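Side-chain contacts in N-acetylmuramoyl-L-alanine amidase (Peptoclostridium difficile, PDB 4RN7), which probably hydrolyses the amide bond between N-acetylmuramic acid and L-alanine in bacterial peptidoglycan, as a zinc-dependent amidase: residues V6-G11 with Q34-L39; K38-L43 with V51-T56; A75-S80 with S180-K185. One frame throughout, in Å; residues are numbered along the deposited sequence. Where two conformers were deposited one is given.

In the fold
The chain is the Amidase_3 part of a longer protein, and in it helices pack on a mixed beta sheet. Contacts 1 and 2 come first along the chain and belong to one beta-alpha-beta unit: helix 28-44 leans on strand 4-10 in contact 1 and on the edge strand 49-53 in contact 2, with centres about 5 Å apart and Lys38 and Leu39 in common. Contact 3 follows, its centre about 14 Å from each of the others, where helix 164-185 meets strand 77-84 beside strand 4-10. Together they attach two adjoining helices to one sheet face; contact 1 lies nearest the zinc site.

Contact 1. Residues V6-G11 with Q34-L39; sequences VFIDPG and QIAKKL
Ile8 and Pro10 of strand 4-10 meet Ala36 and Leu39 of helix 28-44 inside a beta-alpha-beta unit, and the two short segments run nearly antiparallel, at 164°. All four residues are buried and the contact is wholly apolar. Its tight side lies at Ile8, whose two branches reach different helix turns. The methyl CG2, anti to the backbone N, rests on Ala36 CB at 3.8 Å. CG1 lies beside that N (chi1 -60°) and carries CD1 up to Leu39. Ala36 CB also meets the proline ring, with Pro10 CG 3.7 Å away. Consistent with the small side chain of Ala36, the backbones come to 5.8 Å between Pro10 CA and Ala36 CA.

The solvent side of the helix takes no part. Gln34 and Lys37 start away from the strand, and Lys37 is exposed. Asp9 starts away from the helix; its carboxylate forms a salt bridge with Arg66 and hydrogen bonds with Ser54 and Ser80. Pro10 also places the contact near the metal site, its side chain being about 8 Å from those of the zinc ligands His12 and His82. The shortest approach joins two methyls at an oblique crossing, Ile8 CD1 to Leu39 CD2 at 3.5 Å.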
loop_
_atom_site.group_PDB
_atom_site.type_symbol
_atom_site.label_atom_id
_atom_site.label_comp_id
_atom_site.label_asym_id
_atom_site.label_seq_id
_atom_site.Cartn_x
_atom_site.Cartn_y
_atom_site.Cartn_z
ATOM N N VAL A 6 7.115 10.310 -3.564
ATOM C CA VAL A 6 6.256 9.142 -3.375
ATOM C C VAL A 6 5.284 9.455 -2.247
ATOM O O VAL A 6 5.708 9.768 -1.134
ATOM C CB VAL A 6 7.081 7.900 -3.031
ATOM C CG1 VAL A 6 6.178 6.672 -2.869
ATOM C CG2 VAL A 6 8.116 7.650 -4.128
ATOM N N PHE A 7 3.986 9.389 -2.545
ATOM C CA PHE A 7 2.955 9.643 -1.540
ATOM C C PHE A 7 2.503 8.298 -0.981
ATOM O O PHE A 7 2.025 7.437 -1.734
ATOM C CB PHE A 7 1.777 10.376 -2.173
ATOM C CG PHE A 7 0.729 10.836 -1.187
ATOM C CD1 PHE A 7 -0.297 9.987 -0.796
ATOM C CD2 PHE A 7 0.764 12.126 -0.664
ATOM C CE1 PHE A 7 -1.263 10.400 0.097
ATOM C CE2 PHE A 7 -0.207 12.544 0.231
ATOM C CZ PHE A 7 -1.218 11.685 0.610
ATOM N N ILE A 8 2.664 8.113 0.330
ATOM C CA ILE A 8 2.287 6.855 0.976
ATOM C C ILE A 8 0.991 7.089 1.757
ATOM O O ILE A 8 0.905 8.017 2.551
ATOM C CB ILE A 8 3.362 6.372 1.953
ATOM C CG1 ILE A 8 4.692 6.129 1.231
ATOM C CG2 ILE A 8 2.913 5.089 2.656
ATOM C CD1 ILE A 8 4.615 5.085 0.119
ATOM N N ASP A 9 -0.008 6.241 1.521
ATOM C CA ASP A 9 -1.313 6.394 2.156
ATOM C C ASP A 9 -1.654 5.166 3.017
ATOM O O ASP A 9 -2.130 4.148 2.507
ATOM C CB ASP A 9 -2.390 6.575 1.084
ATOM C CG ASP A 9 -3.787 6.605 1.668
ATOM O OD1 ASP A 9 -4.018 7.365 2.645
ATOM O OD2 ASP A 9 -4.665 5.863 1.174
ATOM N N PRO A 10 -1.408 5.249 4.334
ATOM C CA PRO A 10 -1.791 4.124 5.192
ATOM C C PRO A 10 -3.314 4.105 5.360
ATOM O O PRO A 10 -3.875 5.037 5.928
ATOM C CB PRO A 10 -1.114 4.437 6.540
ATOM C CG PRO A 10 -0.297 5.731 6.325
ATOM C CD PRO A 10 -0.854 6.390 5.092
ATOM N N GLY A 11 -3.971 3.056 4.874
ATOM C CA GLY A 11 -5.418 3.045 4.825
ATOM C C GLY A 11 -6.066 3.168 6.186
ATOM O O GLY A 11 -5.509 2.727 7.199
ATOM N N GLN A 34 1.914 0.736 10.592
ATOM C CA GLN A 34 3.202 0.122 10.891
ATOM C C GLN A 34 3.946 -0.196 9.608
ATOM O O GLN A 34 5.131 0.112 9.473
ATOM C CB GLN A 34 3.028 -1.165 11.713
ATOM C CG GLN A 34 2.561 -0.923 13.142
ATOM C CD GLN A 34 2.299 -2.221 13.887
ATOM O OE1 GLN A 34 2.609 -3.304 13.399
ATOM N NE2 GLN A 34 1.714 -2.112 15.071
ATOM N N ILE A 35 3.243 -0.813 8.669
ATOM C CA ILE A 35 3.842 -1.171 7.391
ATOM C C ILE A 35 4.241 0.087 6.613
ATOM O O ILE A 35 5.335 0.142 6.046
ATOM C CB ILE A 35 2.874 -2.035 6.569
ATOM C CG1 ILE A 35 2.713 -3.414 7.230
ATOM C CG2 ILE A 35 3.348 -2.189 5.131
ATOM C CD1 ILE A 35 1.570 -4.237 6.657
ATOM N N ALA A 36 3.371 1.100 6.606
ATOM C CA ALA A 36 3.632 2.337 5.877
ATOM C C ALA A 36 4.844 3.071 6.439
ATOM O O ALA A 36 5.621 3.673 5.692
ATOM C CB ALA A 36 2.407 3.252 5.926
ATOM N N LYS A 37 4.992 3.047 7.762
ATOM C CA LYS A 37 6.119 3.721 8.392
ATOM C C LYS A 37 7.436 3.093 7.960
ATOM O O LYS A 37 8.412 3.803 7.713
ATOM C CB LYS A 37 5.989 3.714 9.913
ATOM C CG LYS A 37 5.048 4.798 10.433
ATOM C CD LYS A 37 4.944 4.760 11.947
ATOM C CE LYS A 37 4.077 5.910 12.451
ATOM N NZ LYS A 37 3.789 5.796 13.910
ATOM N N LYS A 38 7.467 1.764 7.874
ATOM C CA LYS A 38 8.665 1.079 7.415
ATOM C C LYS A 38 8.945 1.422 5.960
ATOM O O LYS A 38 10.097 1.679 5.591
ATOM C CB LYS A 38 8.526 -0.436 7.594
ATOM C CG LYS A 38 8.631 -0.879 9.045
ATOM C CD LYS A 38 8.760 -2.404 9.137
ATOM C CE LYS A 38 8.852 -2.861 10.588
ATOM N NZ LYS A 38 7.693 -2.378 11.382
ATOM N N LEU A 39 7.895 1.433 5.138
ATOM C CA LEU A 39 8.031 1.788 3.729
ATOM C C LEU A 39 8.548 3.224 3.598
ATOM O O LEU A 39 9.506 3.475 2.860
ATOM C CB LEU A 39 6.695 1.616 3.003
ATOM C CG LEU A 39 6.575 2.075 1.549
ATOM C CD1 LEU A 39 7.663 1.429 0.709
ATOM C CD2 LEU A 39 5.188 1.725 1.001
#

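Contact 2. Residues K38-L43 with V51-T56; sequences KLANKL and VVVSRT
Ala40 and Val51 bring the two backbones closest, where the helix segment 38-43 and strand 51-53 run almost antiparallel at 160°. Ala40 CA lies 6.3 Å from Val51 CA. This is the second half of a beta-alpha-beta crossover: the chain has left the sheet through the helix and returns along its edge strand. No hydrogen bond crosses the interface; it rests on apolar packing.

Val51 is the central side chain, and its two branches divide the helix surface between them. CG1, anti to the backbone N at a chi1 of 174°, lies over the methyl of Ala40, with Val51 CG1 and Ala40 CB 3.8 Å apart. CG2, set beside the backbone N, reaches one turn further along and touches Leu43 CB at 3.5 Å. The same methyl also lies against the helix backbone, Val51 CG2 being 3.8 Å from Ala40 O. Leu43 therefore meets Val51 through the root of its side chain and not through its branched end. Two residues on, Val53 points to the same side of the strand and adds a looser touch, Val53 CG1 to Ala40 CB at 4.1 Å. Ala40 CB thus sits against one methyl from each valine. Val52, between them, points away and packs on Phe7 and Ser73.

Asn41 and Lys42 both leave the helix away from the strand, and they differ in surroundings: Asn41 is exposed, whereas Lys42 forms a salt bridge with Asp168 of helix 164-185. Helix 28-44 packs on strand 49-53, the outermost strand on this side of the sheet, and on strand 4-10, and it has helix 164-185 as a neighbour, which Leu39 and Lys42 touch. Val52 bonds through its backbone to Val6 and Ile8 of strand 4-10.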
loop_
_atom_site.group_PDB
_atom_site.type_symbol
_atom_site.label_atom_id
_atom_site.label_comp_id
_atom_site.label_asym_id
_atom_site.label_seq_id
_atom_site.Cartn_x
_atom_site.Cartn_y
_atom_site.Cartn_z
ATOM N N LYS A 38 7.467 1.764 7.874
ATOM C CA LYS A 38 8.665 1.079 7.415
ATOM C C LYS A 38 8.945 1.422 5.960
ATOM O O LYS A 38 10.097 1.679 5.591
ATOM C CB LYS A 38 8.526 -0.436 7.594
ATOM C CG LYS A 38 8.631 -0.879 9.045
ATOM C CD LYS A 38 8.760 -2.404 9.137
ATOM C CE LYS A 38 8.852 -2.861 10.588
ATOM N NZ LYS A 38 7.693 -2.378 11.382
ATOM N N LEU A 39 7.895 1.433 5.138
ATOM C CA LEU A 39 8.031 1.788 3.729
ATOM C C LEU A 39 8.548 3.224 3.598
ATOM O O LEU A 39 9.506 3.475 2.860
ATOM C CB LEU A 39 6.695 1.616 3.003
ATOM C CG LEU A 39 6.575 2.075 1.549
ATOM C CD1 LEU A 39 7.663 1.429 0.709
ATOM C CD2 LEU A 39 5.188 1.725 1.001
ATOM N N ALA A 40 7.940 4.158 4.331
ATOM C CA ALA A 40 8.364 5.559 4.283
ATOM C C ALA A 40 9.824 5.745 4.694
ATOM O O ALA A 40 10.576 6.477 4.046
ATOM C CB ALA A 40 7.451 6.444 5.147
ATOM N N ASN A 41 10.223 5.095 5.780
ATOM C CA ASN A 41 11.594 5.200 6.258
ATOM C C ASN A 41 12.599 4.679 5.241
ATOM O O ASN A 41 13.654 5.280 5.043
ATOM C CB ASN A 41 11.769 4.477 7.595
ATOM C CG ASN A 41 13.163 4.655 8.174
ATOM O OD1 ASN A 41 13.873 3.683 8.430
ATOM N ND2 ASN A 41 13.566 5.902 8.363
ATOM N N LYS A 42 12.266 3.567 4.587
ATOM C CA LYS A 42 13.161 2.991 3.586
ATOM C C LYS A 42 13.279 3.868 2.342
ATOM O O LYS A 42 14.377 4.067 1.825
ATOM C CB LYS A 42 12.720 1.575 3.197
ATOM C CG LYS A 42 12.922 0.528 4.280
ATOM C CD LYS A 42 12.606 -0.869 3.734
ATOM C CE LYS A 42 12.519 -1.905 4.853
ATOM N NZ LYS A 42 13.712 -1.918 5.745
ATOM N N LEU A 43 12.154 4.392 1.860
ATOM C CA LEU A 43 12.175 5.258 0.683
ATOM C C LEU A 43 12.954 6.541 0.936
ATOM O O LEU A 43 13.688 7.013 0.065
ATOM C CB LEU A 43 10.751 5.590 0.235
ATOM C CG LEU A 43 10.016 4.460 -0.473
ATOM C CD1 LEU A 43 8.535 4.784 -0.584
ATOM C CD2 LEU A 43 10.615 4.225 -1.858
ATOM N N VAL A 51 9.504 11.613 0.480
ATOM C CA VAL A 51 8.295 10.912 0.897
ATOM C C VAL A 51 7.276 11.870 1.501
ATOM O O VAL A 51 7.630 12.756 2.292
ATOM C CB VAL A 51 8.628 9.805 1.905
ATOM C CG1 VAL A 51 7.359 9.173 2.450
ATOM C CG2 VAL A 51 9.500 8.752 1.243
ATOM N N VAL A 52 6.018 11.698 1.106
ATOM C CA VAL A 52 4.911 12.434 1.694
ATOM C C VAL A 52 3.934 11.370 2.167
ATOM O O VAL A 52 3.684 10.409 1.443
ATOM C CB VAL A 52 4.238 13.335 0.654
ATOM C CG1 VAL A 52 3.050 14.068 1.262
ATOM C CG2 VAL A 52 5.248 14.317 0.084
ATOM N N VAL A 53 3.409 11.497 3.383
ATOM C CA VAL A 53 2.477 10.475 3.875
ATOM C C VAL A 53 1.144 11.121 4.217
ATOM O O VAL A 53 1.109 12.274 4.645
ATOM C CB VAL A 53 3.020 9.726 5.118
ATOM C CG1 VAL A 53 4.387 9.128 4.827
ATOM C CG2 VAL A 53 3.096 10.654 6.316
ATOM N N SER A 54 0.038 10.408 4.038
ATOM C CA SER A 54 -1.243 11.025 4.375
ATOM C C SER A 54 -1.395 11.136 5.890
ATOM O O SER A 54 -2.021 12.071 6.401
ATOM C CB SER A 54 -2.412 10.278 3.746
ATOM O OG SER A 54 -2.446 8.945 4.194
ATOM N N ARG A 55 -0.789 10.206 6.617
ATOM C CA ARG A 55 -0.819 10.287 8.065
ATOM C C ARG A 55 0.375 9.580 8.680
ATOM O O ARG A 55 0.895 8.618 8.104
ATOM C CB ARG A 55 -2.128 9.719 8.613
ATOM C CG ARG A 55 -2.307 8.239 8.345
ATOM C CD ARG A 55 -3.630 7.721 8.907
ATOM N NE ARG A 55 -3.792 6.279 8.649
ATOM C CZ ARG A 55 -3.649 5.338 9.574
ATOM N NH1 ARG A 55 -3.325 5.677 10.814
ATOM N NH2 ARG A 55 -3.833 4.053 9.270
ATOM N N THR A 56 0.799 10.083 9.840
ATOM C CA THR A 56 1.888 9.499 10.621
ATOM C C THR A 56 1.377 8.941 11.939
ATOM O O THR A 56 2.123 8.302 12.686
ATOM C CB THR A 56 2.990 10.528 10.951
ATOM O OG1 THR A 56 2.403 11.696 11.534
ATOM C CG2 THR A 56 3.750 10.935 9.708
#

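Contact 3. Residues A75-S80 with S180-K185; sequences ADVLVS and SYLDSK
The last helix of the chain, 164-185, packs its last turns on the mixed sheet at the start of strand 77-84, where Val77 meets Tyr181 and Leu182. A single methyl carries this buried contact: Val77 CG2 is 3.8 Å from Leu182 CD2 and 4.0 Å from Tyr181 CD2. Val77 was deposited in two conformers, so these distances hold for the one described here. In it CG1 is anti to the backbone N, chi1 157°, somewhat off the staggered value, which leaves CG2 beside that N and facing the helix. The two partners reach it differently. Leu182 brings only the end of its side chain, CD2, up to the methyl, whereas Tyr181 is directed at the strand from its root. The Tyr181 side chain and Val77 lie alongside each other, pointing opposite ways, and the methyl meets the ring at a slant near CD2 and CE2.

Neighbours complete the setting. Leu110 of helix 107-122 touches both Val77 and Tyr181, Pro143 also packs on Tyr181, and Leu182 reaches Tyr4 of strand 4-10.

Ser184 and Lys185 are poorly ordered, so their details are less certain. As modelled, Tyr181 O accepts from the backbone N of both, and Lys185 CB lies 3.7 Å above one face of the Tyr181 ring, toward its rim. Ser184 OG turns back to bond Ser180 O at 2.8 Å, almost in line with the carbonyl at 174°.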
loop_
_atom_site.group_PDB
_atom_site.type_symbol
_atom_site.label_atom_id
_atom_site.label_comp_id
_atom_site.label_asym_id
_atom_site.label_seq_id
_atom_site.Cartn_x
_atom_site.Cartn_y
_atom_site.Cartn_z
ATOM N N ALA A 75 2.760 14.386 -6.175
ATOM C CA ALA A 75 3.500 13.127 -6.109
ATOM C C ALA A 75 3.678 12.534 -7.496
ATOM O O ALA A 75 2.834 12.736 -8.378
ATOM C CB ALA A 75 2.771 12.137 -5.220
ATOM N N ASP A 76 4.764 11.787 -7.684
ATOM C CA ASP A 76 4.958 11.035 -8.925
ATOM C C ASP A 76 4.265 9.673 -8.887
ATOM O O ASP A 76 3.815 9.156 -9.921
ATOM C CB ASP A 76 6.444 10.857 -9.218
ATOM C CG ASP A 76 7.146 12.176 -9.449
ATOM O OD1 ASP A 76 7.048 12.715 -10.569
ATOM O OD2 ASP A 76 7.789 12.679 -8.506
ATOM N N VAL A 77 4.206 9.094 -7.688
ATOM C CA VAL A 77 3.632 7.775 -7.441
ATOM C C VAL A 77 2.801 7.842 -6.154
ATOM O O VAL A 77 3.224 8.508 -5.200
ATOM C CB VAL A 77 4.775 6.734 -7.262
ATOM C CG1 VAL A 77 4.312 5.512 -6.485
ATOM C CG2 VAL A 77 5.352 6.335 -8.612
ATOM N N LEU A 78 1.656 7.155 -6.110
ATOM C CA LEU A 78 0.897 7.004 -4.868
ATOM C C LEU A 78 0.851 5.520 -4.516
ATOM O O LEU A 78 0.525 4.687 -5.371
ATOM C CB LEU A 78 -0.533 7.551 -5.022
ATOM C CG LEU A 78 -1.496 7.460 -3.823
ATOM C CD1 LEU A 78 -2.550 8.516 -3.965
ATOM C CD2 LEU A 78 -2.182 6.094 -3.737
ATOM N N VAL A 79 1.183 5.184 -3.271
ATOM C CA VAL A 79 1.040 3.797 -2.807
ATOM C C VAL A 79 0.174 3.803 -1.558
ATOM O O VAL A 79 0.544 4.409 -0.527
ATOM C CB VAL A 79 2.398 3.129 -2.504
ATOM C CG1 VAL A 79 2.195 1.662 -2.067
ATOM C CG2 VAL A 79 3.302 3.181 -3.732
ATOM N N SER A 80 -0.988 3.168 -1.659
ATOM C CA SER A 80 -1.885 3.036 -0.518
ATOM C C SER A 80 -1.654 1.660 0.086
ATOM O O SER A 80 -1.488 0.676 -0.648
ATOM C CB SER A 80 -3.342 3.178 -0.956
ATOM O OG SER A 80 -4.222 3.176 0.159
ATOM N N SER A 180 12.185 0.387 -9.056
ATOM C CA SER A 180 12.281 -0.238 -10.366
ATOM C C SER A 180 11.322 0.417 -11.359
ATOM O O SER A 180 11.638 0.552 -12.542
ATOM C CB SER A 180 11.999 -1.733 -10.256
ATOM O OG SER A 180 11.998 -2.340 -11.528
ATOM N N TYR A 181 10.151 0.828 -10.876
ATOM C CA TYR A 181 9.218 1.563 -11.720
ATOM C C TYR A 181 9.782 2.942 -12.062
ATOM O O TYR A 181 9.852 3.315 -13.235
ATOM C CB TYR A 181 7.853 1.717 -11.040
ATOM C CG TYR A 181 6.897 2.569 -11.853
ATOM C CD1 TYR A 181 6.239 2.042 -12.959
ATOM C CD2 TYR A 181 6.671 3.903 -11.532
ATOM C CE1 TYR A 181 5.375 2.816 -13.717
ATOM C CE2 TYR A 181 5.802 4.684 -12.284
ATOM C CZ TYR A 181 5.162 4.135 -13.375
ATOM O OH TYR A 181 4.304 4.905 -14.126
ATOM N N LEU A 182 10.180 3.683 -11.027
ATOM C CA LEU A 182 10.711 5.046 -11.155
ATOM C C LEU A 182 11.991 5.125 -11.985
ATOM O O LEU A 182 12.241 6.125 -12.663
ATOM C CB LEU A 182 11.001 5.631 -9.775
ATOM C CG LEU A 182 9.843 5.943 -8.833
ATOM C CD1 LEU A 182 10.374 6.305 -7.464
ATOM C CD2 LEU A 182 8.997 7.072 -9.378
ATOM N N ASP A 183 12.811 4.081 -11.910
ATOM C CA ASP A 183 14.062 4.039 -12.658
ATOM C C ASP A 183 13.778 3.978 -14.153
ATOM O O ASP A 183 14.596 4.402 -14.972
ATOM C CB ASP A 183 14.889 2.820 -12.248
ATOM C CG ASP A 183 16.153 2.666 -13.077
ATOM O OD1 ASP A 183 16.913 3.653 -13.201
ATOM O OD2 ASP A 183 16.384 1.562 -13.618
ATOM N N SER A 184 12.600 3.468 -14.496
ATOM C CA SER A 184 12.257 3.174 -15.881
ATOM C C SER A 184 11.148 4.064 -16.436
ATOM O O SER A 184 11.064 4.271 -17.649
ATOM C CB SER A 184 11.833 1.712 -15.991
ATOM O OG SER A 184 12.621 0.904 -15.137
ATOM N N LYS A 185 10.298 4.581 -15.550
ATOM C CA LYS A 185 9.102 5.316 -15.961
ATOM C C LYS A 185 8.735 6.448 -14.997
ATOM O O LYS A 185 7.603 6.515 -14.513
ATOM C CB LYS A 185 7.908 4.361 -16.090
ATOM C CG LYS A 185 7.995 3.355 -17.234
ATOM C CD LYS A 185 7.773 4.016 -18.585
#